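Local coordinates for hypothetical protein (Methanosarcina mazei, PDB 2I1S) that is of unknown function but belongs to the plasmid pRiA4b ORF-3-like family and folds around a mixed beta-sheet with a helix packed against it, at residues 13-18 and 43-48; 155-160 and 167-172; 66-71 and 86-91. All blocks are in the same frame, centred on the assembly; numbering follows the deposited sequence.

Contact 1: residues 13-18 and 43-48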
ATOM      1  N   LEU A  13       3.565  -2.560  -4.872  1.00 32.87           N
ATOM      2  CA  LEU A  13       2.862  -2.626  -3.582  1.00 32.29           C
ATOM      3  C   LEU A  13       1.865  -3.756  -3.637  1.00 32.70           C
ATOM      4  O   LEU A  13       0.985  -3.752  -4.514  1.00 33.04           O
ATOM      5  CB  LEU A  13       2.093  -1.347  -3.305  1.00 31.82           C
ATOM      6  CG  LEU A  13       2.792  -0.010  -3.583  1.00 32.80           C
ATOM      7  CD1 LEU A  13       1.869   1.133  -3.217  1.00 29.14           C
ATOM      8  CD2 LEU A  13       4.122   0.108  -2.863  1.00 33.25           C
ATOM      9  N   SER A  14       2.000  -4.733  -2.736  0.50 32.55           N
ATOM     10  CA  SER A  14       1.070  -5.857  -2.712  0.50 32.91           C
ATOM     11  C   SER A  14       0.472  -6.072  -1.335  0.50 33.32           C
ATOM     12  O   SER A  14       1.177  -6.097  -0.330  0.50 33.30           O
ATOM     13  CB  SER A  14       1.708  -7.158  -3.259  0.50 32.94           C
ATOM     14  OG  SER A  14       2.418  -7.910  -2.278  0.50 33.33           O
ATOM     15  N   ILE A  15      -0.845  -6.216  -1.298  1.00 33.62           N
ATOM     16  CA  ILE A  15      -1.515  -6.616  -0.076  1.00 34.39           C
ATOM     17  C   ILE A  15      -1.142  -8.089   0.183  1.00 35.00           C
ATOM     18  O   ILE A  15      -1.394  -8.977  -0.664  1.00 34.79           O
ATOM     19  CB  ILE A  15      -3.063  -6.431  -0.163  1.00 34.19           C
ATOM     20  CG1 ILE A  15      -3.422  -4.973  -0.193  1.00 34.30           C
ATOM     21  CG2 ILE A  15      -3.755  -7.034   1.072  1.00 34.61           C
ATOM     22  CD1 ILE A  15      -4.883  -4.746  -0.402  1.00 35.81           C
ATOM     23  N   LYS A  16      -0.527  -8.338   1.336  1.00 35.82           N
ATOM     24  CA  LYS A  16      -0.259  -9.720   1.788  1.00 36.77           C
ATOM     25  C   LYS A  16      -1.479 -10.506   2.248  1.00 36.28           C
ATOM     26  O   LYS A  16      -2.381  -9.966   2.875  1.00 34.60           O
ATOM     27  CB  LYS A  16       0.654  -9.697   2.992  1.00 37.98           C
ATOM     28  CG  LYS A  16       2.079  -9.345   2.678  1.00 41.45           C
ATOM     29  CD  LYS A  16       2.857  -9.410   3.962  1.00 46.28           C
ATOM     30  CE  LYS A  16       2.696 -10.781   4.596  1.00 49.38           C
ATOM     31  NZ  LYS A  16       3.937 -11.095   5.373  1.00 54.56           N
ATOM     32  N   GLY A  17      -1.452 -11.807   1.960  1.00 36.81           N
ATOM     33  CA  GLY A  17      -2.400 -12.776   2.482  1.00 36.32           C
ATOM     34  C   GLY A  17      -3.668 -12.948   1.674  1.00 37.00           C
ATOM     35  O   GLY A  17      -4.494 -13.752   2.018  1.00 38.93           O
ATOM     36  N   ILE A  18      -3.872 -12.191   0.624  1.00 36.68           N
ATOM     37  CA  ILE A  18      -5.082 -12.389  -0.200  1.00 36.04           C
ATOM     38  C   ILE A  18      -4.612 -12.909  -1.576  1.00 36.29           C
ATOM     39  O   ILE A  18      -3.663 -12.355  -2.163  1.00 34.16           O
ATOM     40  CB  ILE A  18      -5.918 -11.070  -0.318  1.00 35.03           C
ATOM     41  CG1 ILE A  18      -6.812 -10.900   0.907  1.00 34.61           C
ATOM     42  CG2 ILE A  18      -6.829 -11.039  -1.574  1.00 34.00           C
ATOM     43  CD1 ILE A  18      -6.860  -9.489   1.330  1.00 34.43           C
ATOM     44  N   ALA A  43      -3.428   6.348  -1.057  1.00 32.06           N
ATOM     45  CA  ALA A  43      -4.023   6.795  -2.311  1.00 32.01           C
ATOM     46  C   ALA A  43      -4.328   5.646  -3.251  1.00 31.99           C
ATOM     47  O   ALA A  43      -5.461   5.536  -3.719  1.00 32.02           O
ATOM     48  CB  ALA A  43      -3.125   7.815  -2.994  1.00 31.87           C
ATOM     49  N   VAL A  44      -3.350   4.762  -3.469  1.00 32.66           N
ATOM     50  CA  VAL A  44      -3.506   3.629  -4.414  1.00 32.55           C
ATOM     51  C   VAL A  44      -4.466   2.569  -3.927  1.00 32.42           C
ATOM     52  O   VAL A  44      -5.118   1.898  -4.754  1.00 32.57           O
ATOM     53  CB  VAL A  44      -2.152   2.965  -4.922  1.00 32.77           C
ATOM     54  CG1 VAL A  44      -1.342   3.948  -5.646  1.00 31.26           C
ATOM     55  CG2 VAL A  44      -1.355   2.308  -3.778  1.00 33.04           C
ATOM     56  N   MET A  45      -4.577   2.470  -2.599  1.00 32.60           N
ATOM     57  CA  MET A  45      -5.491   1.538  -1.916  1.00 32.52           C
ATOM     58  C   MET A  45      -6.845   2.114  -1.588  1.00 33.99           C
ATOM     59  O   MET A  45      -7.696   1.430  -1.005  1.00 35.06           O
ATOM     60  CB  MET A  45      -4.848   1.003  -0.636  1.00 30.97           C
ATOM     61  CG  MET A  45      -3.625   0.066  -0.895  1.00 29.77           C
ATOM     62  SD  MET A  45      -3.731  -1.195  -2.186  1.00 19.14           S
ATOM     63  CE  MET A  45      -2.017  -1.659  -2.188  1.00 25.51           C
ATOM     64  N   ASP A  46      -7.061   3.379  -1.932  1.00 35.71           N
ATOM     65  CA  ASP A  46      -8.316   4.054  -1.615  1.00 36.79           C
ATOM     66  C   ASP A  46      -8.698   3.925  -0.108  1.00 36.63           C
ATOM     67  O   ASP A  46      -9.867   3.721   0.294  1.00 36.37           O
ATOM     68  CB  ASP A  46      -9.400   3.573  -2.595  1.00 38.59           C
ATOM     69  CG  ASP A  46     -10.650   4.433  -2.558  1.00 41.94           C
ATOM     70  OD1 ASP A  46     -10.602   5.539  -1.951  1.00 45.25           O
ATOM     71  OD2 ASP A  46     -11.677   3.996  -3.152  1.00 47.04           O
ATOM     72  N   TRP A  47      -7.670   4.048   0.730  1.00 36.35           N
ATOM     73  CA  TRP A  47      -7.845   4.063   2.167  1.00 35.20           C
ATOM     74  C   TRP A  47      -8.064   5.505   2.670  1.00 34.97           C
ATOM     75  O   TRP A  47      -7.912   6.469   1.927  1.00 35.08           O
ATOM     76  CB  TRP A  47      -6.655   3.366   2.841  1.00 33.64           C
ATOM     77  CG  TRP A  47      -6.675   1.856   2.731  1.00 33.77           C
ATOM     78  CD1 TRP A  47      -7.780   1.050   2.566  1.00 32.80           C
ATOM     79  CD2 TRP A  47      -5.545   0.960   2.820  1.00 32.23           C
ATOM     80  NE1 TRP A  47      -7.405  -0.267   2.528  1.00 33.32           N
ATOM     81  CE2 TRP A  47      -6.044  -0.354   2.682  1.00 33.30           C
ATOM     82  CE3 TRP A  47      -4.164   1.143   3.005  1.00 35.01           C
ATOM     83  CZ2 TRP A  47      -5.206  -1.484   2.705  1.00 33.49           C
ATOM     84  CZ3 TRP A  47      -3.323   0.001   3.018  1.00 33.01           C
ATOM     85  CH2 TRP A  47      -3.857  -1.282   2.896  1.00 31.92           C
ATOM     86  N   GLU A  48      -8.412   5.648   3.942  1.00 36.00           N
ATOM     87  CA  GLU A  48      -8.958   6.906   4.459  1.00 36.08           C
ATOM     88  C   GLU A  48      -8.069   7.558   5.549  1.00 36.14           C
ATOM     89  O   GLU A  48      -8.406   8.593   6.123  1.00 35.80           O
ATOM     90  CB  GLU A  48     -10.362   6.636   5.013  1.00 36.24           C
ATOM     91  CG  GLU A  48     -11.467   6.456   4.009  1.00 36.17           C
ATOM     92  CD  GLU A  48     -11.769   7.720   3.285  1.00 38.05           C
ATOM     93  OE1 GLU A  48     -11.508   8.808   3.824  1.00 40.41           O
ATOM     94  OE2 GLU A  48     -12.258   7.647   2.152  1.00 41.46           O
TER
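Leu13 and Ile15, both turned toward the helix from strand 7-15, meet Val44 and Met45 at the end of helix 34-44, an entirely apolar example of side chains fitting between helix and sheet. Leu13 and Val44 cross at about a right angle. The Leu13 branch that touches is CD1, carried away from the backbone because it lies opposite CA about the CB-CG bond (chi2 -179°), and it presses on Val44 CG2 at 3.5 Å, a tight fit for two methyl groups. Met45 fills the place beside this pair. Its chain bends at chi2 (-44°) and then straightens, which lays SD and CE along Ile15, the two side chains running past each other in opposite directions. Ile15 CG1 lies 4.1 Å from Met45 CE, while Ile15 CD1 faces the sulfur, Met45 SD, at the same 4.1 Å. Met45 CE also nears Leu13, 4.3 Å from Leu13 CB, so Met45 spans both strand residues. Its CB in turn sits over the centre of the Trp47 ring, 3.5 Å above the plane; that indole also meets Tyr105 and Trp111, and Trp47 NE1 bonds to Val140 O. Asp46 takes positive phi and its N bonds back to Ala43 O. The arrangement is that of a helix lying on a beta-sheet, its C-terminus closed by a Schellman motif.

Contact 2: residues 155-160 and 167-172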
ATOM      1  N   GLU A 155     -16.306 -14.900  -0.311  1.00 54.90           N
ATOM      2  CA  GLU A 155     -16.833 -16.272  -0.370  1.00 55.64           C
ATOM      3  C   GLU A 155     -18.362 -16.255  -0.343  1.00 55.59           C
ATOM      4  O   GLU A 155     -19.008 -16.896  -1.187  1.00 55.59           O
ATOM      5  CB  GLU A 155     -16.270 -17.148   0.768  1.00 55.70           C
ATOM      6  CG  GLU A 155     -14.855 -17.627   0.551  1.00 57.21           C
ATOM      7  CD  GLU A 155     -14.712 -18.532  -0.686  1.00 60.57           C
ATOM      8  OE1 GLU A 155     -15.216 -19.685  -0.681  1.00 61.20           O
ATOM      9  OE2 GLU A 155     -14.075 -18.094  -1.667  1.00 61.72           O
ATOM     10  N   VAL A 156     -18.920 -15.535   0.627  1.00 55.16           N
ATOM     11  CA  VAL A 156     -20.348 -15.183   0.645  1.00 55.82           C
ATOM     12  C   VAL A 156     -20.854 -14.663  -0.708  1.00 56.66           C
ATOM     13  O   VAL A 156     -21.910 -15.091  -1.181  1.00 57.10           O
ATOM     14  CB  VAL A 156     -20.678 -14.129   1.751  1.00 55.54           C
ATOM     15  CG1 VAL A 156     -22.035 -13.496   1.515  1.00 55.39           C
ATOM     16  CG2 VAL A 156     -20.616 -14.745   3.145  1.00 54.33           C
ATOM     17  N   LEU A 157     -20.100 -13.768  -1.345  1.00 57.63           N
ATOM     18  CA  LEU A 157     -20.561 -13.136  -2.586  1.00 58.72           C
ATOM     19  C   LEU A 157     -20.838 -14.132  -3.728  1.00 59.14           C
ATOM     20  O   LEU A 157     -21.698 -13.889  -4.590  1.00 59.44           O
ATOM     21  CB  LEU A 157     -19.616 -11.997  -3.019  1.00 58.62           C
ATOM     22  CG  LEU A 157     -19.861 -10.637  -2.346  1.00 59.56           C
ATOM     23  CD1 LEU A 157     -18.961  -9.514  -2.913  1.00 58.69           C
ATOM     24  CD2 LEU A 157     -21.356 -10.223  -2.387  1.00 59.48           C
ATOM     25  N   LYS A 158     -20.135 -15.263  -3.684  1.00 59.72           N
ATOM     26  CA  LYS A 158     -20.215 -16.329  -4.687  1.00 60.57           C
ATOM     27  C   LYS A 158     -21.503 -17.145  -4.598  1.00 61.21           C
ATOM     28  O   LYS A 158     -21.710 -18.058  -5.389  1.00 61.53           O
ATOM     29  CB  LYS A 158     -19.019 -17.269  -4.531  1.00 60.18           C
ATOM     30  CG  LYS A 158     -17.693 -16.564  -4.519  1.00 60.13           C
ATOM     31  CD  LYS A 158     -16.533 -17.533  -4.543  1.00 61.04           C
ATOM     32  CE  LYS A 158     -15.211 -16.772  -4.412  1.00 63.02           C
ATOM     33  NZ  LYS A 158     -14.017 -17.669  -4.388  1.00 62.23           N
ATOM     34  N   ASP A 159     -22.356 -16.807  -3.628  1.00 62.45           N
ATOM     35  CA  ASP A 159     -23.544 -17.589  -3.306  1.00 62.94           C
ATOM     36  C   ASP A 159     -24.691 -16.677  -2.869  1.00 63.11           C
ATOM     37  O   ASP A 159     -24.888 -16.447  -1.682  1.00 63.51           O
ATOM     38  CB  ASP A 159     -23.214 -18.605  -2.202  1.00 63.15           C
ATOM     39  CG  ASP A 159     -24.380 -19.537  -1.875  1.00 63.78           C
ATOM     40  OD1 ASP A 159     -25.512 -19.296  -2.347  1.00 64.03           O
ATOM     41  OD2 ASP A 159     -24.159 -20.513  -1.122  1.00 64.14           O
ATOM     42  N   SER A 160     -25.457 -16.189  -3.843  1.00 63.15           N
ATOM     43  CA  SER A 160     -26.602 -15.314  -3.597  1.00 62.88           C
ATOM     44  C   SER A 160     -27.701 -15.964  -2.740  1.00 63.25           C
ATOM     45  O   SER A 160     -28.705 -15.320  -2.395  1.00 63.22           O
ATOM     46  CB  SER A 160     -27.157 -14.766  -4.920  1.00 62.73           C
ATOM     47  OG  SER A 160     -27.387 -15.805  -5.849  1.00 62.24           O
ATOM     48  N   ASP A 167     -26.652  -9.202   3.634  1.00 55.46           N
ATOM     49  CA  ASP A 167     -25.914  -8.413   4.601  1.00 54.95           C
ATOM     50  C   ASP A 167     -24.529  -8.061   4.096  1.00 54.61           C
ATOM     51  O   ASP A 167     -23.991  -7.013   4.430  1.00 54.45           O
ATOM     52  CB  ASP A 167     -25.799  -9.159   5.919  1.00 54.63           C
ATOM     53  CG  ASP A 167     -27.119  -9.219   6.670  1.00 56.23           C
ATOM     54  OD1 ASP A 167     -27.323 -10.215   7.406  1.00 57.79           O
ATOM     55  OD2 ASP A 167     -27.949  -8.279   6.534  1.00 55.32           O
ATOM     56  N   THR A 168     -23.948  -8.947   3.298  1.00 54.02           N
ATOM     57  CA  THR A 168     -22.604  -8.741   2.756  1.00 53.08           C
ATOM     58  C   THR A 168     -22.670  -7.691   1.649  1.00 52.70           C
ATOM     59  O   THR A 168     -21.854  -6.802   1.618  1.00 53.00           O
ATOM     60  CB  THR A 168     -22.041 -10.075   2.225  1.00 53.48           C
ATOM     61  OG1 THR A 168     -22.148 -11.058   3.257  1.00 52.64           O
ATOM     62  CG2 THR A 168     -20.565  -9.953   1.722  1.00 51.69           C
ATOM     63  N   VAL A 169     -23.673  -7.794   0.773  1.00 52.59           N
ATOM     64  CA  VAL A 169     -23.939  -6.802  -0.283  1.00 52.15           C
ATOM     65  C   VAL A 169     -24.149  -5.416   0.306  1.00 52.37           C
ATOM     66  O   VAL A 169     -23.604  -4.444  -0.232  1.00 52.80           O
ATOM     67  CB  VAL A 169     -25.146  -7.206  -1.194  1.00 52.08           C
ATOM     68  CG1 VAL A 169     -25.525  -6.086  -2.176  1.00 50.28           C
ATOM     69  CG2 VAL A 169     -24.808  -8.486  -1.969  1.00 51.62           C
ATOM     70  N   LEU A 170     -24.919  -5.341   1.398  1.00 51.73           N
ATOM     71  CA  LEU A 170     -25.199  -4.083   2.074  1.00 51.81           C
ATOM     72  C   LEU A 170     -23.899  -3.482   2.627  1.00 51.90           C
ATOM     73  O   LEU A 170     -23.650  -2.278   2.493  1.00 51.60           O
ATOM     74  CB  LEU A 170     -26.270  -4.258   3.166  1.00 51.28           C
ATOM     75  CG  LEU A 170     -26.898  -2.971   3.751  1.00 51.89           C
ATOM     76  CD1 LEU A 170     -27.753  -2.176   2.750  1.00 50.80           C
ATOM     77  CD2 LEU A 170     -27.719  -3.257   5.019  1.00 50.55           C
ATOM     78  N   TRP A 171     -23.066  -4.366   3.184  1.00 52.37           N
ATOM     79  CA  TRP A 171     -21.796  -4.028   3.820  1.00 52.62           C
ATOM     80  C   TRP A 171     -20.821  -3.416   2.786  1.00 52.43           C
ATOM     81  O   TRP A 171     -20.260  -2.344   3.021  1.00 52.23           O
ATOM     82  CB  TRP A 171     -21.172  -5.286   4.494  1.00 52.18           C
ATOM     83  CG  TRP A 171     -20.177  -4.981   5.576  1.00 52.84           C
ATOM     84  CD1 TRP A 171     -20.349  -5.175   6.921  1.00 53.11           C
ATOM     85  CD2 TRP A 171     -18.838  -4.447   5.421  1.00 53.41           C
ATOM     86  NE1 TRP A 171     -19.219  -4.794   7.611  1.00 53.08           N
ATOM     87  CE2 TRP A 171     -18.277  -4.344   6.720  1.00 53.73           C
ATOM     88  CE3 TRP A 171     -18.048  -4.085   4.314  1.00 52.73           C
ATOM     89  CZ2 TRP A 171     -16.966  -3.847   6.945  1.00 53.91           C
ATOM     90  CZ3 TRP A 171     -16.747  -3.580   4.538  1.00 52.53           C
ATOM     91  CH2 TRP A 171     -16.229  -3.457   5.844  1.00 53.14           C
ATOM     92  N   LEU A 172     -20.655  -4.102   1.652  1.00 51.66           N
ATOM     93  CA  LEU A 172     -19.694  -3.721   0.618  1.00 51.65           C
ATOM     94  C   LEU A 172     -20.277  -2.753  -0.390  1.00 51.08           C
ATOM     95  O   LEU A 172     -19.531  -2.083  -1.090  1.00 50.89           O
ATOM     96  CB  LEU A 172     -19.137  -4.981  -0.095  1.00 51.72           C
ATOM     97  CG  LEU A 172     -18.192  -5.919   0.678  1.00 50.81           C
ATOM     98  CD1 LEU A 172     -18.035  -7.239  -0.046  1.00 48.18           C
ATOM     99  CD2 LEU A 172     -16.831  -5.271   0.878  1.00 49.21           C
TER
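Leu157 meets Val169 and Leu172 without a ring or other flat group between them; the planar groups of this contact stand at its margins. Lys158 NZ approaches the Glu155 carboxylate on the syn side of OE2, 25° out of its plane, in a salt bridge of 2.8 Å between Lys158 NZ and Glu155 OE2. The Trp171 indole takes no part here; it packs on Met153 of helix 146-157 and on Ser144. The contact between the two segments is made mainly by aliphatic branches and the Thr168 side chain. Leu157 forks: its CD1 reaches Leu172 CD1 at 3.8 Å, and its CD2 reaches Val169 CG2 at 3.9 Å, the latter two side chains crossing at roughly a right angle. Thr168 CG2 lies against Leu157 CG and CD2, 4.2 Å from Leu157 CG. Val156 also packs on Thr168, its CG1 standing opposite the backbone N (chi1 164°); Val156 CG1 and Thr168 CB are 3.5 Å apart, closer than usual, and the still shorter approach of this methyl to the hydroxyl is doubtful. Thr168 OG1 hydrogen-bonds the backbone carbonyl of Glu164. Chemically, then, helices 146-157 and 165-172 are joined here by dispersion and hydrophobic burial: the polar atom within the interface is satisfied by that carbonyl, just before helix 165-172, and Glu155 and Lys158 pair with each other at the end of helix 146-157.

Contact 3: residues 66-71 and 86-91; sequences DKIGAE and KKAKLS
Glu71 OE2 is hydrogen-bonded with Ser84 OG, just before one of the segments, and flanked by the carbon chains of Lys86 and Lys87. Neither lysine bonds to it. Lys86 CB lies 3.9 Å from Glu71 OE2, and Lys87 CD stands 4.1 Å from the same oxygen, so the methylene parts of both chains border the carboxylate. The other oxygen, Glu71 OE1, has Lys86 CD at 3.9 Å. Each lysine chain is extended beyond CG and crosses the glutamate at about a right angle, and the ammonium groups end beyond the carboxylate: Lys86 NZ lies 4.5 Å from Glu71 OE1, and Lys87 NZ 4.8 Å from Glu71 OE2. Both separations exceed a salt bridge, although two positive charges so near would probably help keep the carboxylate ionised. Deeper in, the contact changes character. Ile68 and Ala88 point toward each other, and Ile68 CG2 touches Ala88 CB at 3.9 Å. That branch is the one opposite the backbone N, while CG1 lies beside it (chi1 -53°). Ala88 also packs on Val83 and on Phe34 of helix 34-44, and Ile68 shares Val83 with it, so this small methyl contact belongs to a larger apolar group. Backbone bonds of Gly69 with Val83 and Glu85 tie strand 65-69 to its parallel neighbour, strand 82-84, and to the residue after it, which probably helps bring the two segments together. The chemistry thus grades from outside to inside: a loose electrostatic fringe, its carboxylate held by a serine hydroxyl and flanked by lysine methylenes, lies beside a small apolar pair linking the strand to the chain entering helix 90-93.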
ATOM      1  N   ASP A  66      14.823  -1.505  11.142  1.00 41.44           N
ATOM      2  CA  ASP A  66      14.275  -0.260  11.710  1.00 41.55           C
ATOM      3  C   ASP A  66      12.757  -0.207  11.607  1.00 41.41           C
ATOM      4  O   ASP A  66      12.196  -0.613  10.598  1.00 42.08           O
ATOM      5  CB  ASP A  66      14.840   0.979  10.986  1.00 41.39           C
ATOM      6  CG  ASP A  66      16.306   1.244  11.314  1.00 43.08           C
ATOM      7  OD1 ASP A  66      16.850   0.641  12.277  1.00 42.75           O
ATOM      8  OD2 ASP A  66      16.910   2.093  10.615  1.00 44.63           O
ATOM      9  N   LYS A  67      12.103   0.306  12.646  1.00 41.52           N
ATOM     10  CA  LYS A  67      10.689   0.629  12.596  1.00 41.48           C
ATOM     11  C   LYS A  67      10.541   2.119  12.279  1.00 41.41           C
ATOM     12  O   LYS A  67      11.137   2.968  12.961  1.00 41.21           O
ATOM     13  CB  LYS A  67      10.009   0.328  13.927  1.00 42.27           C
ATOM     14  CG  LYS A  67       9.657  -1.133  14.191  1.00 44.30           C
ATOM     15  CD  LYS A  67       8.522  -1.208  15.241  1.00 48.66           C
ATOM     16  CE  LYS A  67       7.940  -2.629  15.442  1.00 49.14           C
ATOM     17  NZ  LYS A  67       8.891  -3.563  16.126  1.00 52.62           N
ATOM     18  N   ILE A  68       9.739   2.444  11.263  1.00 40.70           N
ATOM     19  CA  ILE A  68       9.578   3.836  10.837  1.00 40.95           C
ATOM     20  C   ILE A  68       8.095   4.226  10.870  1.00 41.82           C
ATOM     21  O   ILE A  68       7.264   3.535  10.298  1.00 42.47           O
ATOM     22  CB  ILE A  68      10.185   4.069   9.414  1.00 40.42           C
ATOM     23  CG1 ILE A  68      11.629   3.580   9.340  1.00 39.34           C
ATOM     24  CG2 ILE A  68      10.055   5.515   8.975  1.00 39.33           C
ATOM     25  CD1 ILE A  68      12.016   3.124   7.935  1.00 40.96           C
ATOM     26  N   GLY A  69       7.759   5.317  11.552  1.00 42.87           N
ATOM     27  CA  GLY A  69       6.366   5.705  11.691  1.00 43.57           C
ATOM     28  C   GLY A  69       6.220   7.093  12.254  1.00 45.05           C
ATOM     29  O   GLY A  69       7.189   7.851  12.336  1.00 44.52           O
ATOM     30  N   ALA A  70       4.993   7.438  12.631  1.00 46.48           N
ATOM     31  CA  ALA A  70       4.693   8.797  13.072  1.00 47.69           C
ATOM     32  C   ALA A  70       5.528   9.248  14.265  1.00 48.72           C
ATOM     33  O   ALA A  70       5.809   8.480  15.179  1.00 48.27           O
ATOM     34  CB  ALA A  70       3.203   8.961  13.356  1.00 47.73           C
ATOM     35  N   GLU A  71       5.924  10.518  14.220  1.00 50.77           N
ATOM     36  CA  GLU A  71       6.659  11.148  15.307  1.00 52.02           C
ATOM     37  C   GLU A  71       5.978  11.028  16.667  1.00 52.85           C
ATOM     38  O   GLU A  71       4.997  11.724  16.969  1.00 52.74           O
ATOM     39  CB  GLU A  71       6.978  12.602  14.977  1.00 52.10           C
ATOM     40  CG  GLU A  71       8.309  12.741  14.262  1.00 52.59           C
ATOM     41  CD  GLU A  71       8.533  14.117  13.671  1.00 52.78           C
ATOM     42  OE1 GLU A  71       7.713  15.024  13.949  1.00 53.81           O
ATOM     43  OE2 GLU A  71       9.532  14.290  12.933  1.00 52.16           O
ATOM     44  N   LYS A  86       8.828  11.355   8.884  1.00 42.30           N
ATOM     45  CA  LYS A  86       8.935  12.704   8.294  1.00 42.26           C
ATOM     46  C   LYS A  86      10.395  12.977   7.956  1.00 41.89           C
ATOM     47  O   LYS A  86      10.679  13.704   7.016  1.00 41.95           O
ATOM     48  CB  LYS A  86       8.421  13.808   9.246  1.00 42.00           C
ATOM     49  CG  LYS A  86       6.930  13.800   9.475  1.00 42.33           C
ATOM     50  CD  LYS A  86       6.473  15.026  10.242  1.00 43.21           C
ATOM     51  CE  LYS A  86       4.936  15.090  10.283  1.00 45.22           C
ATOM     52  NZ  LYS A  86       4.381  16.125  11.192  1.00 45.67           N
ATOM     53  N   LYS A  87      11.298  12.375   8.741  1.00 41.98           N
ATOM     54  CA  LYS A  87      12.752  12.485   8.587  1.00 41.84           C
ATOM     55  C   LYS A  87      13.381  11.421   7.684  1.00 41.86           C
ATOM     56  O   LYS A  87      14.210  11.744   6.845  1.00 41.77           O
ATOM     57  CB  LYS A  87      13.416  12.427   9.966  1.00 42.12           C
ATOM     58  CG  LYS A  87      13.284  13.732  10.746  1.00 42.85           C
ATOM     59  CD  LYS A  87      13.459  13.508  12.230  1.00 45.11           C
ATOM     60  CE  LYS A  87      13.969  14.774  12.900  1.00 47.17           C
ATOM     61  NZ  LYS A  87      14.093  14.544  14.353  1.00 48.95           N
ATOM     62  N   ALA A  88      12.996  10.158   7.880  1.00 42.58           N
ATOM     63  CA  ALA A  88      13.521   9.024   7.111  1.00 42.56           C
ATOM     64  C   ALA A  88      13.225   9.209   5.627  1.00 43.45           C
ATOM     65  O   ALA A  88      12.066   9.449   5.229  1.00 43.61           O
ATOM     66  CB  ALA A  88      12.939   7.741   7.616  1.00 41.71           C
ATOM     67  N   LYS A  89      14.280   9.138   4.816  1.00 43.75           N
ATOM     68  CA  LYS A  89      14.170   9.306   3.373  1.00 44.16           C
ATOM     69  C   LYS A  89      14.199   7.934   2.700  1.00 43.95           C
ATOM     70  O   LYS A  89      14.956   7.073   3.125  1.00 44.59           O
ATOM     71  CB  LYS A  89      15.334  10.168   2.875  1.00 44.36           C
ATOM     72  CG  LYS A  89      15.255  11.652   3.280  1.00 45.87           C
ATOM     73  CD  LYS A  89      14.211  12.411   2.420  1.00 47.07           C
ATOM     74  CE  LYS A  89      14.614  13.877   2.097  1.00 47.55           C
ATOM     75  NZ  LYS A  89      13.990  14.884   3.027  1.00 45.47           N
ATOM     76  N   LEU A  90      13.391   7.719   1.660  1.00 43.71           N
ATOM     77  CA  LEU A  90      13.443   6.443   0.908  1.00 43.25           C
ATOM     78  C   LEU A  90      14.846   6.118   0.424  1.00 43.22           C
ATOM     79  O   LEU A  90      15.289   4.962   0.526  1.00 43.60           O
ATOM     80  CB  LEU A  90      12.506   6.448  -0.304  1.00 43.20           C
ATOM     81  CG  LEU A  90      11.015   6.657  -0.048  1.00 42.06           C
ATOM     82  CD1 LEU A  90      10.225   6.438  -1.351  1.00 40.53           C
ATOM     83  CD2 LEU A  90      10.519   5.765   1.055  1.00 40.37           C
ATOM     84  N   SER A  91      15.524   7.156  -0.083  1.00 43.00           N
ATOM     85  CA  SER A  91      16.888   7.105  -0.626  1.00 42.52           C
ATOM     86  C   SER A  91      17.973   6.714   0.379  1.00 42.66           C
ATOM     87  O   SER A  91      19.081   6.366  -0.008  1.00 42.09           O
ATOM     88  CB  SER A  91      17.248   8.447  -1.281  1.00 42.43           C
ATOM     89  OG  SER A  91      17.525   9.461  -0.322  1.00 41.38           O
TER

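Contact 1 is the core case, with all its touching residues buried and its centre about 4 Å from that of the chain; contacts 2 and 3 are partly buried, lie on opposite sides of that centre and have centres about 39 Å apart. Contacts 1 and 3 belong to one sheet, the first at strand 7-15 in its interior, the third near its edge, and helix 34-44 reaches both. Contact 2 joins two helices away from the sheet. Chemistry follows place: close apolar interlocking in the core, aliphatic packing with charges pairing at the margin between the helices, and lysine-glutamate attraction beside a small apolar pair at the sheet edge.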